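Nuclear and cytoplasmic polyadenylated RNA-binding protein PUB1 (Saccharomyces cerevisiae, PDB 3MD1) binds polyadenylated RNA with a preference for poly(U), and also T-rich single-stranded DNA, here represented by its second RNA recognition motif (RRM) domain. Local coordinates at residues N10-D15 with D67-P72; E16-A21 with G31-D36; N20-F25 with D61-Q66. One frame throughout, in Å; residues are numbered along the deposited sequence.

Interaction 1 (N10-D15 with D67-P72)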
ATOM      1  N   ASN A  10      -4.547  -8.664   3.511  1.00 10.71           N
ATOM      2  CA  ASN A  10      -5.726  -9.523   3.558  1.00 10.67           C
ATOM      3  C   ASN A  10      -6.524  -9.331   2.269  1.00 10.94           C
ATOM      4  O   ASN A  10      -6.706  -8.196   1.818  1.00  9.93           O
ATOM      5  CB  ASN A  10      -6.576  -9.132   4.766  1.00 10.98           C
ATOM      6  CG  ASN A  10      -7.638 -10.172   5.115  1.00 11.22           C
ATOM      7  OD1 ASN A  10      -8.316 -10.714   4.242  1.00 11.14           O
ATOM      8  ND2 ASN A  10      -7.797 -10.429   6.403  1.00 13.11           N
ATOM      9  N   VAL A  11      -6.986 -10.423   1.665  1.00 11.31           N
ATOM     10  CA  VAL A  11      -7.805 -10.308   0.444  1.00 12.57           C
ATOM     11  C   VAL A  11      -9.123  -9.547   0.644  1.00 12.61           C
ATOM     12  O   VAL A  11      -9.768  -9.164  -0.346  1.00 12.52           O
ATOM     13  CB  VAL A  11      -8.098 -11.671  -0.233  1.00 12.96           C
ATOM     14  CG1 VAL A  11      -6.817 -12.239  -0.890  1.00 14.41           C
ATOM     15  CG2 VAL A  11      -8.739 -12.649   0.752  1.00 13.40           C
ATOM     16  N   ASN A  12      -9.520  -9.331   1.901  1.00 12.03           N
ATOM     17  CA  ASN A  12     -10.697  -8.513   2.207  1.00 12.64           C
ATOM     18  C   ASN A  12     -10.408  -7.009   2.252  1.00 12.35           C
ATOM     19  O   ASN A  12     -11.314  -6.208   2.474  1.00 13.41           O
ATOM     20  CB  ASN A  12     -11.400  -8.989   3.496  1.00 12.31           C
ATOM     21  CG  ASN A  12     -10.675  -8.557   4.780  1.00 13.36           C
ATOM     22  OD1 ASN A  12      -9.601  -7.951   4.746  1.00 13.25           O
ATOM     23  ND2 ASN A  12     -11.268  -8.879   5.918  1.00 12.51           N
ATOM     24  N   VAL A  13      -9.148  -6.626   2.035  1.00 12.90           N
ATOM     25  CA  VAL A  13      -8.803  -5.208   2.023  1.00 12.54           C
ATOM     26  C   VAL A  13      -9.122  -4.627   0.652  1.00 12.24           C
ATOM     27  O   VAL A  13      -8.540  -5.037  -0.355  1.00 12.35           O
ATOM     28  CB  VAL A  13      -7.312  -4.964   2.388  1.00 12.05           C
ATOM     29  CG1 VAL A  13      -6.911  -3.530   2.088  1.00 12.63           C
ATOM     30  CG2 VAL A  13      -7.067  -5.284   3.870  1.00 11.89           C
ATOM     31  N   ASP A  14     -10.073  -3.696   0.617  1.00 12.20           N
ATOM     32  CA  ASP A  14     -10.409  -3.001  -0.624  1.00 11.94           C
ATOM     33  C   ASP A  14      -9.752  -1.620  -0.650  1.00 12.11           C
ATOM     34  O   ASP A  14      -9.016  -1.258   0.280  1.00 12.42           O
ATOM     35  CB  ASP A  14     -11.936  -2.903  -0.809  1.00 12.31           C
ATOM     36  CG  ASP A  14     -12.643  -2.281   0.380  1.00 11.94           C
ATOM     37  OD1 ASP A  14     -11.977  -1.749   1.306  1.00 11.40           O
ATOM     38  OD2 ASP A  14     -13.892  -2.323   0.394  1.00 12.30           O
ATOM     39  N   ASP A  15      -9.998  -0.862  -1.720  1.00 12.47           N
ATOM     40  CA  ASP A  15      -9.400   0.465  -1.867  1.00 12.60           C
ATOM     41  C   ASP A  15      -9.704   1.345  -0.660  1.00 12.51           C
ATOM     42  O   ASP A  15      -8.811   2.000  -0.135  1.00 12.39           O
ATOM     43  CB  ASP A  15      -9.896   1.160  -3.139  1.00 12.14           C
ATOM     44  CG  ASP A  15      -9.245   0.618  -4.400  1.00 14.06           C
ATOM     45  OD1 ASP A  15      -8.225  -0.094  -4.289  1.00 13.49           O
ATOM     46  OD2 ASP A  15      -9.756   0.918  -5.506  1.00 15.67           O
ATOM     47  N   ASP A  67      -0.210  -4.080  11.760  1.00 12.51           N
ATOM     48  CA  ASP A  67      -1.338  -4.905  11.306  1.00 13.59           C
ATOM     49  C   ASP A  67      -2.473  -4.125  10.657  1.00 13.71           C
ATOM     50  O   ASP A  67      -2.912  -3.092  11.160  1.00 14.91           O
ATOM     51  CB  ASP A  67      -1.882  -5.763  12.454  1.00 14.50           C
ATOM     52  CG  ASP A  67      -1.109  -7.066  12.640  1.00 15.84           C
ATOM     53  OD1 ASP A  67      -0.098  -7.287  11.936  1.00 19.29           O
ATOM     54  OD2 ASP A  67      -1.520  -7.872  13.488  1.00 19.82           O
ATOM     55  N   LEU A  68      -2.949  -4.647   9.532  1.00 13.09           N
ATOM     56  CA  LEU A  68      -4.171  -4.176   8.905  1.00 13.26           C
ATOM     57  C   LEU A  68      -5.028  -5.403   8.649  1.00 13.24           C
ATOM     58  O   LEU A  68      -4.578  -6.345   8.005  1.00 14.01           O
ATOM     59  CB  LEU A  68      -3.860  -3.464   7.587  1.00 12.44           C
ATOM     60  CG  LEU A  68      -5.085  -3.002   6.786  1.00 12.55           C
ATOM     61  CD1 LEU A  68      -5.898  -1.959   7.561  1.00 13.14           C
ATOM     62  CD2 LEU A  68      -4.618  -2.474   5.432  1.00 11.37           C
ATOM     63  N   ASN A  69      -6.261  -5.396   9.174  1.00 14.08           N
ATOM     64  CA  ASN A  69      -7.144  -6.558   9.056  1.00 13.98           C
ATOM     65  C   ASN A  69      -6.417  -7.871   9.380  1.00 13.55           C
ATOM     66  O   ASN A  69      -6.568  -8.868   8.680  1.00 14.34           O
ATOM     67  CB  ASN A  69      -7.810  -6.613   7.671  1.00 13.82           C
ATOM     68  CG  ASN A  69      -8.832  -5.502   7.459  1.00 13.84           C
ATOM     69  OD1 ASN A  69      -8.927  -4.561   8.252  1.00 15.90           O
ATOM     70  ND2 ASN A  69      -9.613  -5.617   6.390  1.00 14.10           N
ATOM     71  N   GLY A  70      -5.618  -7.850  10.445  1.00 13.36           N
ATOM     72  CA  GLY A  70      -5.003  -9.057  10.978  1.00 12.40           C
ATOM     73  C   GLY A  70      -3.702  -9.492  10.331  1.00 12.00           C
ATOM     74  O   GLY A  70      -3.126 -10.514  10.724  1.00 12.54           O
ATOM     75  N   ARG A  71      -3.236  -8.721   9.345  1.00 11.00           N
ATOM     76  CA  ARG A  71      -2.028  -9.059   8.598  1.00 10.31           C
ATOM     77  C   ARG A  71      -0.991  -7.942   8.654  1.00  8.95           C
ATOM     78  O   ARG A  71      -1.335  -6.767   8.456  1.00  8.55           O
ATOM     79  CB  ARG A  71      -2.377  -9.349   7.136  1.00 10.73           C
ATOM     80  CG  ARG A  71      -3.296 -10.558   6.924  1.00 12.14           C
ATOM     81  CD  ARG A  71      -2.535 -11.879   6.813  1.00 13.52           C
ATOM     82  NE  ARG A  71      -1.829 -11.997   5.533  1.00 13.83           N
ATOM     83  CZ  ARG A  71      -2.405 -12.360   4.387  1.00 13.11           C
ATOM     84  NH1 ARG A  71      -1.683 -12.432   3.279  1.00  9.51           N
ATOM     85  NH2 ARG A  71      -3.705 -12.661   4.351  1.00 12.55           N
ATOM     86  N   PRO A  72       0.286  -8.303   8.894  1.00  8.10           N
ATOM     87  CA  PRO A  72       1.326  -7.275   8.952  1.00  7.65           C
ATOM     88  C   PRO A  72       1.615  -6.678   7.578  1.00  6.36           C
ATOM     89  O   PRO A  72       1.831  -7.404   6.617  1.00  6.44           O
ATOM     90  CB  PRO A  72       2.556  -8.014   9.494  1.00  7.01           C
ATOM     91  CG  PRO A  72       2.282  -9.467   9.289  1.00  8.19           C
ATOM     92  CD  PRO A  72       0.794  -9.653   9.190  1.00  8.14           C
TER
HETATM   93  O   HOH W   1      -4.075  -6.394   5.335  1.00 10.14           O
HETATM   94  O   HOH W   2      -5.874 -12.903   2.637  1.00 21.52           O

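Interaction 2 (E16-A21 with G31-D36)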
ATOM      1  N   GLU A  16     -10.963   1.339  -0.222  1.00 12.63           N
ATOM      2  CA  GLU A  16     -11.392   2.142   0.929  1.00 13.06           C
ATOM      3  C   GLU A  16     -10.580   1.838   2.191  1.00 13.17           C
ATOM      4  O   GLU A  16     -10.113   2.753   2.872  1.00 13.62           O
ATOM      5  CB  GLU A  16     -12.888   1.951   1.195  1.00 12.89           C
ATOM      6  CG  GLU A  16     -13.463   2.841   2.291  1.00 14.09           C
ATOM      7  CD  GLU A  16     -14.898   2.484   2.628  0.60 14.95           C
ATOM      8  OE1 GLU A  16     -15.364   2.854   3.725  0.60 15.51           O
ATOM      9  OE2 GLU A  16     -15.562   1.828   1.796  0.60 15.38           O
ATOM     10  N   THR A  17     -10.409   0.550   2.485  1.00 13.51           N
ATOM     11  CA  THR A  17      -9.638   0.104   3.644  1.00 13.61           C
ATOM     12  C   THR A  17      -8.168   0.536   3.561  1.00 13.60           C
ATOM     13  O   THR A  17      -7.610   1.086   4.520  1.00 13.17           O
ATOM     14  CB  THR A  17      -9.786  -1.434   3.853  1.00 13.48           C
ATOM     15  OG1 THR A  17     -11.177  -1.751   4.049  1.00 14.50           O
ATOM     16  CG2 THR A  17      -8.993  -1.895   5.080  1.00 13.86           C
ATOM     17  N   LEU A  18      -7.551   0.311   2.403  1.00 13.60           N
ATOM     18  CA  LEU A  18      -6.153   0.687   2.205  1.00 13.34           C
ATOM     19  C   LEU A  18      -5.958   2.203   2.321  1.00 14.13           C
ATOM     20  O   LEU A  18      -5.072   2.667   3.040  1.00 14.21           O
ATOM     21  CB  LEU A  18      -5.619   0.157   0.871  1.00 13.32           C
ATOM     22  CG  LEU A  18      -4.177   0.578   0.563  1.00 11.78           C
ATOM     23  CD1 LEU A  18      -3.159  -0.056   1.534  1.00 12.70           C
ATOM     24  CD2 LEU A  18      -3.830   0.290  -0.892  1.00 10.99           C
ATOM     25  N   ARG A  19      -6.812   2.970   1.642  1.00 14.56           N
ATOM     26  CA  ARG A  19      -6.736   4.440   1.695  1.00 15.34           C
ATOM     27  C   ARG A  19      -6.886   4.990   3.101  1.00 15.76           C
ATOM     28  O   ARG A  19      -6.136   5.880   3.496  1.00 15.97           O
ATOM     29  CB  ARG A  19      -7.776   5.068   0.778  1.00 15.38           C
ATOM     30  CG  ARG A  19      -7.420   4.935  -0.678  1.00 15.81           C
ATOM     31  CD  ARG A  19      -8.647   5.021  -1.535  1.00 15.31           C
ATOM     32  NE  ARG A  19      -8.305   4.788  -2.930  1.00 16.28           N
ATOM     33  CZ  ARG A  19      -9.185   4.647  -3.913  1.00 15.27           C
ATOM     34  NH1 ARG A  19     -10.490   4.701  -3.660  1.00 15.60           N
ATOM     35  NH2 ARG A  19      -8.752   4.441  -5.151  1.00 14.52           N
ATOM     36  N   ASN A  20      -7.830   4.435   3.858  1.00 16.15           N
ATOM     37  CA  ASN A  20      -8.066   4.852   5.244  1.00 16.80           C
ATOM     38  C   ASN A  20      -6.832   4.662   6.133  1.00 16.22           C
ATOM     39  O   ASN A  20      -6.630   5.415   7.094  1.00 16.50           O
ATOM     40  CB  ASN A  20      -9.260   4.107   5.845  1.00 16.89           C
ATOM     41  CG  ASN A  20     -10.607   4.698   5.430  1.00 18.88           C
ATOM     42  OD1 ASN A  20     -10.682   5.757   4.796  1.00 20.89           O
ATOM     43  ND2 ASN A  20     -11.682   4.009   5.794  1.00 20.07           N
ATOM     44  N   ALA A  21      -6.011   3.660   5.801  1.00 15.92           N
ATOM     45  CA  ALA A  21      -4.808   3.352   6.574  1.00 15.24           C
ATOM     46  C   ALA A  21      -3.675   4.343   6.312  1.00 14.97           C
ATOM     47  O   ALA A  21      -2.805   4.519   7.171  1.00 15.77           O
ATOM     48  CB  ALA A  21      -4.354   1.929   6.309  1.00 15.70           C
ATOM     49  N   GLY A  31      -4.234   5.797  -3.071  1.00 12.44           N
ATOM     50  CA  GLY A  31      -3.945   4.377  -2.818  1.00 12.22           C
ATOM     51  C   GLY A  31      -4.800   3.447  -3.664  1.00 11.60           C
ATOM     52  O   GLY A  31      -5.954   3.765  -3.960  1.00 12.34           O
ATOM     53  N   HIS A  32      -4.236   2.305  -4.067  1.00 11.05           N
ATOM     54  CA  HIS A  32      -4.961   1.304  -4.881  1.00 10.65           C
ATOM     55  C   HIS A  32      -4.599  -0.117  -4.490  1.00 10.80           C
ATOM     56  O   HIS A  32      -3.417  -0.451  -4.354  1.00 10.51           O
ATOM     57  CB  HIS A  32      -4.629   1.438  -6.375  1.00 10.71           C
ATOM     58  CG  HIS A  32      -5.031   2.735  -6.979  1.00 11.24           C
ATOM     59  ND1 HIS A  32      -4.167   3.804  -7.082  1.00 12.43           N
ATOM     60  CD2 HIS A  32      -6.199   3.135  -7.530  1.00 12.90           C
ATOM     61  CE1 HIS A  32      -4.792   4.812  -7.663  1.00 10.69           C
ATOM     62  NE2 HIS A  32      -6.022   4.430  -7.954  1.00 14.46           N
ATOM     63  N   VAL A  33      -5.614  -0.964  -4.345  1.00 10.37           N
ATOM     64  CA  VAL A  33      -5.384  -2.388  -4.168  1.00 10.27           C
ATOM     65  C   VAL A  33      -5.366  -3.041  -5.538  1.00 10.59           C
ATOM     66  O   VAL A  33      -6.280  -2.821  -6.339  1.00 10.32           O
ATOM     67  CB  VAL A  33      -6.479  -3.058  -3.296  1.00 10.41           C
ATOM     68  CG1 VAL A  33      -6.279  -4.556  -3.243  1.00 11.26           C
ATOM     69  CG2 VAL A  33      -6.473  -2.496  -1.897  1.00 10.97           C
ATOM     70  N   MET A  34      -4.334  -3.837  -5.806  1.00 10.21           N
ATOM     71  CA  MET A  34      -4.237  -4.590  -7.061  1.00 10.68           C
ATOM     72  C   MET A  34      -5.115  -5.824  -7.080  1.00 10.49           C
ATOM     73  O   MET A  34      -5.202  -6.573  -6.109  1.00 10.71           O
ATOM     74  CB  MET A  34      -2.794  -4.990  -7.359  1.00 10.92           C
ATOM     75  CG  MET A  34      -1.861  -3.821  -7.392  1.00 12.59           C
ATOM     76  SD  MET A  34      -2.459  -2.587  -8.538  1.00 18.16           S
ATOM     77  CE  MET A  34      -2.117  -3.431 -10.072  1.00 13.44           C
ATOM     78  N   TRP A  35      -5.773  -6.041  -8.208  1.00 11.23           N
ATOM     79  CA  TRP A  35      -6.626  -7.213  -8.351  1.00 10.85           C
ATOM     80  C   TRP A  35      -6.454  -7.797  -9.736  1.00 10.94           C
ATOM     81  O   TRP A  35      -6.038  -7.099 -10.676  1.00 10.15           O
ATOM     82  CB  TRP A  35      -8.096  -6.885  -8.075  1.00 11.35           C
ATOM     83  CG  TRP A  35      -8.646  -5.735  -8.876  1.00 10.94           C
ATOM     84  CD1 TRP A  35      -8.479  -4.401  -8.622  1.00 13.54           C
ATOM     85  CD2 TRP A  35      -9.494  -5.823 -10.020  1.00 12.44           C
ATOM     86  NE1 TRP A  35      -9.157  -3.654  -9.557  1.00 13.81           N
ATOM     87  CE2 TRP A  35      -9.785  -4.501 -10.430  1.00 11.62           C
ATOM     88  CE3 TRP A  35     -10.026  -6.892 -10.752  1.00 10.24           C
ATOM     89  CZ2 TRP A  35     -10.599  -4.222 -11.528  1.00 11.79           C
ATOM     90  CZ3 TRP A  35     -10.830  -6.620 -11.844  1.00 12.12           C
ATOM     91  CH2 TRP A  35     -11.100  -5.289 -12.227  1.00 12.76           C
ATOM     92  N   ASP A  36      -6.743  -9.088  -9.829  1.00 10.74           N
ATOM     93  CA  ASP A  36      -6.522  -9.858 -11.045  1.00 11.30           C
ATOM     94  C   ASP A  36      -7.669  -9.592 -12.025  1.00 11.41           C
ATOM     95  O   ASP A  36      -8.813  -9.969 -11.761  1.00 11.94           O
ATOM     96  CB  ASP A  36      -6.456 -11.336 -10.677  1.00 11.52           C
ATOM     97  CG  ASP A  36      -6.208 -12.241 -11.866  1.00 12.83           C
ATOM     98  OD1 ASP A  36      -6.619 -11.927 -13.002  1.00 14.29           O
ATOM     99  OD2 ASP A  36      -5.588 -13.305 -11.658  1.00 15.80           O
TER

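Interaction 3 (N20-F25 with D61-Q66)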
ATOM      1  N   ASN A  20      -7.830   4.435   3.858  1.00 16.15           N
ATOM      2  CA  ASN A  20      -8.066   4.852   5.244  1.00 16.80           C
ATOM      3  C   ASN A  20      -6.832   4.662   6.133  1.00 16.22           C
ATOM      4  O   ASN A  20      -6.630   5.415   7.094  1.00 16.50           O
ATOM      5  CB  ASN A  20      -9.260   4.107   5.845  1.00 16.89           C
ATOM      6  CG  ASN A  20     -10.607   4.698   5.430  1.00 18.88           C
ATOM      7  OD1 ASN A  20     -10.682   5.757   4.796  1.00 20.89           O
ATOM      8  ND2 ASN A  20     -11.682   4.009   5.794  1.00 20.07           N
ATOM      9  N   ALA A  21      -6.011   3.660   5.801  1.00 15.92           N
ATOM     10  CA  ALA A  21      -4.808   3.352   6.574  1.00 15.24           C
ATOM     11  C   ALA A  21      -3.675   4.343   6.312  1.00 14.97           C
ATOM     12  O   ALA A  21      -2.805   4.519   7.171  1.00 15.77           O
ATOM     13  CB  ALA A  21      -4.354   1.929   6.309  1.00 15.70           C
ATOM     14  N   PHE A  22      -3.697   5.012   5.157  1.00 14.07           N
ATOM     15  CA  PHE A  22      -2.612   5.941   4.781  1.00 14.07           C
ATOM     16  C   PHE A  22      -2.993   7.407   4.532  1.00 14.77           C
ATOM     17  O   PHE A  22      -2.097   8.254   4.437  1.00 13.98           O
ATOM     18  CB  PHE A  22      -1.840   5.394   3.568  1.00 13.87           C
ATOM     19  CG  PHE A  22      -1.047   4.149   3.864  1.00 12.11           C
ATOM     20  CD1 PHE A  22      -1.644   2.892   3.770  1.00 11.26           C
ATOM     21  CD2 PHE A  22       0.301   4.231   4.228  1.00 10.37           C
ATOM     22  CE1 PHE A  22      -0.918   1.726   4.038  1.00  9.45           C
ATOM     23  CE2 PHE A  22       1.033   3.078   4.508  1.00 10.25           C
ATOM     24  CZ  PHE A  22       0.422   1.815   4.406  1.00  9.49           C
ATOM     25  N   LYS A  23      -4.304   7.667   4.412  1.00 15.02           N
ATOM     26  CA  LYS A  23      -4.927   8.966   4.063  1.00 16.95           C
ATOM     27  C   LYS A  23      -4.304  10.201   4.723  1.00 16.83           C
ATOM     28  O   LYS A  23      -4.169  11.264   4.100  1.00 17.32           O
ATOM     29  CB  LYS A  23      -6.414   8.948   4.474  1.00 17.27           C
ATOM     30  CG  LYS A  23      -7.413   8.736   3.362  1.00 19.71           C
ATOM     31  CD  LYS A  23      -8.698   9.535   3.602  1.00 21.20           C
ATOM     32  CE  LYS A  23      -9.759   8.783   4.411  1.00 22.37           C
ATOM     33  NZ  LYS A  23      -9.486   8.753   5.875  1.00 22.17           N
ATOM     34  N   ASP A  24      -3.947  10.065   5.992  1.00 17.28           N
ATOM     35  CA  ASP A  24      -3.575  11.223   6.796  1.00 17.32           C
ATOM     36  C   ASP A  24      -2.073  11.485   6.911  1.00 16.97           C
ATOM     37  O   ASP A  24      -1.645  12.443   7.555  1.00 16.97           O
ATOM     38  CB  ASP A  24      -4.238  11.132   8.169  1.00 17.92           C
ATOM     39  CG  ASP A  24      -5.757  11.117   8.080  1.00 19.06           C
ATOM     40  OD1 ASP A  24      -6.333  11.988   7.388  1.00 20.69           O
ATOM     41  OD2 ASP A  24      -6.381  10.230   8.697  1.00 20.01           O
ATOM     42  N   PHE A  25      -1.265  10.647   6.276  1.00 16.52           N
ATOM     43  CA  PHE A  25       0.167  10.872   6.278  1.00 16.15           C
ATOM     44  C   PHE A  25       0.525  12.069   5.415  1.00 16.91           C
ATOM     45  O   PHE A  25      -0.070  12.248   4.342  1.00 17.02           O
ATOM     46  CB  PHE A  25       0.906   9.628   5.799  1.00 15.87           C
ATOM     47  CG  PHE A  25       1.005   8.563   6.846  1.00 14.48           C
ATOM     48  CD1 PHE A  25       1.998   8.617   7.816  1.00 14.19           C
ATOM     49  CD2 PHE A  25       0.108   7.497   6.868  1.00 13.76           C
ATOM     50  CE1 PHE A  25       2.083   7.638   8.804  1.00 13.51           C
ATOM     51  CE2 PHE A  25       0.205   6.504   7.843  1.00 13.08           C
ATOM     52  CZ  PHE A  25       1.193   6.584   8.820  1.00 12.86           C
ATOM     53  N   ASP A  61       8.064   3.716   7.063  1.00  6.56           N
ATOM     54  CA  ASP A  61       8.717   3.285   8.293  1.00  6.84           C
ATOM     55  C   ASP A  61       7.722   3.235   9.451  1.00  6.55           C
ATOM     56  O   ASP A  61       7.740   2.323  10.270  1.00  6.39           O
ATOM     57  CB  ASP A  61       9.957   4.155   8.600  1.00  7.14           C
ATOM     58  CG  ASP A  61      11.063   3.975   7.552  1.00  8.68           C
ATOM     59  OD1 ASP A  61      11.174   2.862   6.977  1.00  8.77           O
ATOM     60  OD2 ASP A  61      11.822   4.944   7.289  1.00 10.09           O
ATOM     61  N   SER A  62       6.816   4.197   9.455  1.00  5.86           N
ATOM     62  CA  SER A  62       5.758   4.268  10.442  1.00  5.86           C
ATOM     63  C   SER A  62       4.822   3.057  10.422  1.00  6.11           C
ATOM     64  O   SER A  62       4.410   2.569  11.475  1.00  7.47           O
ATOM     65  CB  SER A  62       4.953   5.536  10.163  1.00  6.52           C
ATOM     66  OG  SER A  62       4.294   5.976  11.305  1.00  3.78           O
ATOM     67  N   MET A  63       4.506   2.574   9.224  1.00  6.57           N
ATOM     68  CA  MET A  63       3.538   1.491   9.014  1.00  5.71           C
ATOM     69  C   MET A  63       4.144   0.102   8.809  1.00  5.75           C
ATOM     70  O   MET A  63       3.416  -0.891   8.750  1.00  5.23           O
ATOM     71  CB  MET A  63       2.613   1.826   7.826  1.00  5.26           C
ATOM     72  CG  MET A  63       1.769   3.074   8.047  1.00  6.41           C
ATOM     73  SD  MET A  63       0.584   2.911   9.406  1.00  7.92           S
ATOM     74  CE  MET A  63      -0.786   2.154   8.520  1.00  9.50           C
ATOM     75  N   GLN A  64       5.468   0.032   8.662  1.00  6.90           N
ATOM     76  CA  GLN A  64       6.147  -1.236   8.403  1.00  6.55           C
ATOM     77  C   GLN A  64       5.790  -2.285   9.458  1.00  7.16           C
ATOM     78  O   GLN A  64       5.983  -2.064  10.667  1.00  7.57           O
ATOM     79  CB  GLN A  64       7.666  -1.029   8.383  1.00  6.59           C
ATOM     80  CG  GLN A  64       8.465  -2.233   7.901  1.00  6.89           C
ATOM     81  CD  GLN A  64       8.246  -2.491   6.432  1.00  5.70           C
ATOM     82  OE1 GLN A  64       8.890  -1.879   5.573  1.00 10.18           O
ATOM     83  NE2 GLN A  64       7.326  -3.367   6.140  1.00  5.79           N
ATOM     84  N   GLY A  65       5.250  -3.414   8.997  1.00  7.41           N
ATOM     85  CA  GLY A  65       4.898  -4.525   9.872  1.00  8.76           C
ATOM     86  C   GLY A  65       3.736  -4.298  10.816  1.00  9.70           C
ATOM     87  O   GLY A  65       3.474  -5.138  11.678  1.00  9.58           O
ATOM     88  N   GLN A  66       3.058  -3.159  10.675  1.00  9.93           N
ATOM     89  CA  GLN A  66       1.878  -2.879  11.487  1.00 10.24           C
ATOM     90  C   GLN A  66       0.715  -3.659  10.905  1.00 11.23           C
ATOM     91  O   GLN A  66       0.670  -3.907   9.704  1.00 10.72           O
ATOM     92  CB  GLN A  66       1.576  -1.376  11.539  1.00 10.60           C
ATOM     93  CG  GLN A  66       2.759  -0.517  12.009  1.00  8.92           C
ATOM     94  CD  GLN A  66       3.080  -0.636  13.493  1.00 10.19           C
ATOM     95  OE1 GLN A  66       4.078  -0.071  13.966  1.00 11.11           O
ATOM     96  NE2 GLN A  66       2.249  -1.362  14.230  1.00  6.62           N
TER

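Interaction 1 (N10-D15 with D67-P72)
Asn69 faces two asparagines of the loop 10-15 and bonds to each through a different group. Its backbone O takes the ND2 of Asn10 at 3.0 Å. This bond is nearly straight, lies in the carbonyl plane and stays close to the amide plane of Asn10. Its side-chain ND2 gives a second straight bond to Asn12 OD1, at 2.9 Å. Here the donor sits above the carbonyl plane of Asn12, although the acceptor lies in the amide plane of Asn69. The Asn69 amide is turned 83° from each of the other two, so neither pair of amides stacks.

With CG anti to the backbone N (chi1 -166°), the amide of Asn10 swings out beside the loop, where ND2 can face Asn69 O. Its two amide atoms serve different segments. ND2 crosses to Asn69, while OD1 accepts from Asn12 N at 3.0 Å in an Asx turn. Bonds at both ends hold the amide against rotation.

Next to these amides, Val13 CG2 packs against Leu68 CD2 at 4.0 Å and also touches Asn69 ND2. Arg71 bends at chi2 and chi3, which brings the backbone N of Asn10 over one guanidinium face, near the rim of the group. Arg71 NE forms a salt bridge with Asp8, while NH2 donates to a water at 2.8 Å that in turn accepts from Val11 N. A second water bridges Asn10 N and Leu68 O.

The backbones are a type I turn, Asn10 to Val13, and a type I' turn, Leu68 to Arg71. The latter is the hairpin between strands 67-68 and 71-77, at the edge of the RRM sheet. The former leads from strand 2-7 into helix 15-22, with Asp14 as N-cap. Val13 touches Leu18 of that helix, and Leu68 and Asn69 touch Thr17.

Interaction 2 (E16-A21 with G31-D36)
Arg19 starts with CG anti to its own carbonyl carbon (chi1 -73°) and then runs extended from CG to NE, which carries the guanidinium from the helix flank to the backbone of Gly31. Leu18 takes the other course, with CG anti to the backbone N, which sets CD2 against the His32 backbone.

The main polar link is Arg19 NE to Gly31 O, at 2.8 Å. The bond is moderately bent, and the oxygen lies a little out of the guanidinium plane. NH2 adds a weak bond to the same oxygen, so two N-H groups hold one carbonyl. Arg19 NH2 also comes within 3.7 Å of His32 CD2. The guanidinium and imidazole planes are 79° apart, so the groups do not stack. His32 lies at the guanidinium edge.

Gly31 lets the helix come close: its CA is 5.3 Å from that of Arg19, and a CB on Gly31 would press on Arg19 CG. Leu18 CD2 packs on the backbone carbonyl of His32, 3.6 Å from its O. The apolar pair is Leu18 CB with Val33 CG2, at 3.9 Å.

A leucine here in place of Arg19 has neither donor nor charge, and Gly31 O would probably be left without its mates from the helix.

Helix 15-22 packs here on one side of strand 28-35, at one edge of the sheet, in the usual alpha/beta layering of an RRM. The axes of the short segments 16-21 and 31-35 are 7.3 Å apart at closest approach, at 140° between their directions. Asp15 at the start of the helix also bonds to Val33 N and makes a weak, long ion pair with Arg19. His32 and Met34 bond through the backbone to neighbouring strand 45-50, and Met34 also to Arg43 of strand 42-43. Val33 touches Val13 in the loop before the helix.

Interaction 3 (N20-F25 with D61-Q66)
Phe22 and Phe25 face Met63 where two helices end in turns. A type I turn from Phe22 to Phe25 follows helix 15-22, closed by Phe25 N to Phe22 O at 3.1 Å. Across from it, Gln64 is the first residue to leave helical geometry after helix 53-63. A type II turn from Met63 to Gln66 carries the chain away, with Gly65 at positive phi. The nearest CA pair, Phe22 and Met63, is 8.7 Å apart, so side chains fill the space between the backbones.

Met63 is the central side chain. Its CG is anti to the carbonyl carbon (chi1 -62°), and the bends at chi2 and chi3 bring the thioether up against both phenyl rings. CG lies 3.6 Å from Phe22 CE2 and equally close to Phe25 CZ. The sulfur makes a Met-aromatic contact with each ring, but in different ways. It stands above the Phe22 face at a distance, 5.3 Å from the centroid, and at the Phe25 edge, 4.9 Å from the centroid. The methyl CE lies over the Phe22 face toward its rim and reaches Ala21 O at 3.4 Å.

These are the two helices of the beta-alpha-beta-beta-alpha-beta RRM fold, which pack on the same side of the sheet. Phe22 and Met63 both reach strand 71-77 at Ile75, and Phe22 also touches Val48 of strand 45-50.

Ser62 adds a smaller contact. Its OG approaches the edge of the Phe25 ring, 3.7 Å from CE1, while Phe25 also packs on Phe50.

How the interactions relate
From the N terminus, the chain leaves strand 2-7 through the loop 10-15, which opens interaction 1. Helix 15-22 follows and supplies the first segments of interactions 2 and 3, which share Asn20 and Ala21. Interaction 2 closes first, when the chain returns in strand 28-35. Interaction 3 closes next, at the end of helix 53-63. Interaction 1 closes last, at the hairpin 67-72, and so encloses the other two. Interactions 1 and 2 adjoin where the loop 10-15 meets strand 28-35. Interactions 1 and 3 touch at Pro72 and Gly65. Together they tie helix 15-22 and its entry loop to both edges of the sheet and to helix 53-63.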